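Local coordinates for ankyrin repeat domain-containing protein EMB506, chloroplastic (PDB 6JD6), which takes part in the initial differentiation of the proplastid during embryo development and is required for correct leaf margin development, at residues 101-106 with 132-137. Residues are numbered along the deposited sequence; the frame is centred on the assembly and turned at random.
Sequences EKPNLK and IENGLD
Lys-102, Pro-103 and Leu-105 lean on Asn-134 and Leu-136 at the Schellman motif that closes helix 125-133, within the first ankyrin repeat. Two backbone bonds identify the motif: Gly-135 N donates to Ile-132 O at 3.0 Å, and Leu-136 N reaches back to Leu-131 O. Gly-135 is its C-prime residue, with phi at 114°, where a side chain would collide with the preceding carbonyl oxygen. Asn-134, the first residue to leave helical geometry, and Leu-136 both aim their CB atoms at the loop that follows helix 91-99, so the helix end presents one polar and one apolar side chain to it.

No hydrogen bond links 101-106 to 132-137; the joint consists of van der Waals contacts at the surface, burying 197 Å² in all. The polar part is the crossing of Lys-102 and Asn-134, whose side chains meet at about a right angle. A bend at chi2 (-67°) carries the lysine chain across the amide, with its methylene CD lying 3.4 Å from Asn-134 OD1 and 3.6 Å from Asn-134 ND2. The ammonium is less intimate: Lys-102 NZ stays 3.8 Å from Asn-134 OD1, which leaves any attraction between them electrostatic at most. Pro-103 CD adds a loose van der Waals touch on the same amide, 4.1 Å from Asn-134 ND2. A weak hydrogen bond from Asn-134 ND2 to Asn-130 O ties the amide back to its own helix.

Apolar contact is made by Pro-103 and Leu-105, which both touch Leu-131, extending the contact onto the helix itself, while the backbone of another protein's chain packs against Pro-103. Across the two segments the leucines meet through single methyls, Leu-105 CD1 lying 4.4 Å from Leu-136 CD2.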
loop_
_atom_site.group_PDB
_atom_site.type_symbol
_atom_site.label_atom_id
_atom_site.label_comp_id
_atom_site.label_asym_id
_atom_site.label_seq_id
_atom_site.Cartn_x
_atom_site.Cartn_y
_atom_site.Cartn_z
ATOM N N GLU A 101 -25.327 -16.249 3.325
ATOM C CA GLU A 101 -25.586 -15.730 1.987
ATOM C C GLU A 101 -24.784 -14.455 1.726
ATOM O O GLU A 101 -24.203 -14.284 0.653
ATOM C CB GLU A 101 -27.081 -15.463 1.801
ATOM C CG GLU A 101 -27.438 -14.820 0.473
ATOM C CD GLU A 101 -28.935 -14.655 0.290
ATOM O OE1 GLU A 101 -29.704 -15.372 0.967
ATOM O OE2 GLU A 101 -29.343 -13.809 -0.532
ATOM N N LYS A 102 -24.749 -13.572 2.722
ATOM C CA LYS A 102 -23.985 -12.330 2.638
ATOM C C LYS A 102 -22.678 -12.479 3.413
ATOM O O LYS A 102 -22.587 -13.312 4.313
ATOM C CB LYS A 102 -24.802 -11.169 3.211
ATOM C CG LYS A 102 -26.182 -11.005 2.591
ATOM C CD LYS A 102 -26.096 -10.574 1.138
ATOM C CE LYS A 102 -27.485 -10.449 0.523
ATOM N NZ LYS A 102 -27.439 -9.970 -0.888
ATOM N N PRO A 103 -21.658 -11.679 3.063
ATOM C CA PRO A 103 -20.387 -11.761 3.793
ATOM C C PRO A 103 -20.546 -11.501 5.291
ATOM O O PRO A 103 -21.249 -10.576 5.694
ATOM C CB PRO A 103 -19.516 -10.679 3.132
ATOM C CG PRO A 103 -20.426 -9.900 2.241
ATOM C CD PRO A 103 -21.567 -10.789 1.893
ATOM N N ASN A 104 -19.904 -12.340 6.099
ATOM C CA ASN A 104 -19.946 -12.216 7.551
ATOM C C ASN A 104 -18.783 -11.355 8.026
ATOM O O ASN A 104 -17.671 -11.855 8.206
ATOM C CB ASN A 104 -19.876 -13.607 8.189
ATOM C CG ASN A 104 -20.235 -13.600 9.664
ATOM O OD1 ASN A 104 -19.790 -12.739 10.426
ATOM N ND2 ASN A 104 -21.046 -14.571 10.077
ATOM N N LEU A 105 -19.048 -10.063 8.227
ATOM C CA LEU A 105 -17.999 -9.079 8.520
ATOM C C LEU A 105 -17.046 -9.464 9.652
ATOM O O LEU A 105 -15.830 -9.361 9.498
ATOM C CB LEU A 105 -18.597 -7.692 8.795
ATOM C CG LEU A 105 -18.966 -6.810 7.597
ATOM C CD1 LEU A 105 -17.987 -7.014 6.451
ATOM C CD2 LEU A 105 -20.384 -7.070 7.129
ATOM N N LYS A 106 -17.588 -9.908 10.780
ATOM C CA LYS A 106 -16.743 -10.235 11.925
ATOM C C LYS A 106 -15.849 -11.452 11.688
ATOM O O LYS A 106 -14.750 -11.529 12.231
ATOM C CB LYS A 106 -17.573 -10.422 13.201
ATOM C CG LYS A 106 -18.409 -11.686 13.234
ATOM C CD LYS A 106 -18.531 -12.231 14.654
ATOM C CE LYS A 106 -17.157 -12.537 15.246
ATOM N NZ LYS A 106 -17.247 -13.162 16.597
ATOM N N ILE A 132 -20.095 -2.899 0.530
ATOM C CA ILE A 132 -20.625 -1.576 0.837
ATOM C C ILE A 132 -22.152 -1.552 0.757
ATOM O O ILE A 132 -22.820 -1.041 1.657
ATOM C CB ILE A 132 -20.022 -0.509 -0.101
ATOM C CG1 ILE A 132 -18.512 -0.398 0.135
ATOM C CG2 ILE A 132 -20.698 0.843 0.107
ATOM C CD1 ILE A 132 -17.789 0.454 -0.883
ATOM N N GLU A 133 -22.699 -2.120 -0.314
ATOM C CA GLU A 133 -24.150 -2.161 -0.503
ATOM C C GLU A 133 -24.863 -3.015 0.547
ATOM O O GLU A 133 -26.051 -2.832 0.796
ATOM C CB GLU A 133 -24.500 -2.637 -1.915
ATOM C CG GLU A 133 -24.115 -1.643 -3.002
ATOM C CD GLU A 133 -24.073 -2.270 -4.380
ATOM O OE1 GLU A 133 -24.480 -3.443 -4.514
ATOM O OE2 GLU A 133 -23.625 -1.589 -5.329
ATOM N N ASN A 134 -24.133 -3.941 1.160
ATOM C CA ASN A 134 -24.684 -4.750 2.244
ATOM C C ASN A 134 -24.534 -4.103 3.621
ATOM O O ASN A 134 -24.788 -4.740 4.641
ATOM C CB ASN A 134 -24.072 -6.155 2.247
ATOM C CG ASN A 134 -24.748 -7.085 1.260
ATOM O OD1 ASN A 134 -25.976 -7.196 1.232
ATOM N ND2 ASN A 134 -23.951 -7.753 0.435
ATOM N N GLY A 135 -24.109 -2.844 3.648
ATOM C CA GLY A 135 -24.126 -2.079 4.883
ATOM C C GLY A 135 -22.795 -1.666 5.485
ATOM O O GLY A 135 -22.771 -0.935 6.474
ATOM N N LEU A 136 -21.688 -2.127 4.914
ATOM C CA LEU A 136 -20.376 -1.712 5.403
ATOM C C LEU A 136 -20.073 -0.280 4.964
ATOM O O LEU A 136 -20.148 0.044 3.778
ATOM C CB LEU A 136 -19.275 -2.658 4.914
ATOM C CG LEU A 136 -17.858 -2.269 5.345
ATOM C CD1 LEU A 136 -17.721 -2.311 6.865
ATOM C CD2 LEU A 136 -16.807 -3.154 4.677
ATOM N N ASP A 137 -19.744 0.574 5.925
ATOM C CA ASP A 137 -19.434 1.970 5.640
ATOM C C ASP A 137 -18.221 2.054 4.717
ATOM O O ASP A 137 -17.191 1.436 4.975
ATOM C CB ASP A 137 -19.183 2.726 6.949
ATOM C CG ASP A 137 -18.830 4.192 6.733
ATOM O OD1 ASP A 137 -18.952 4.691 5.597
ATOM O OD2 ASP A 137 -18.439 4.852 7.718
#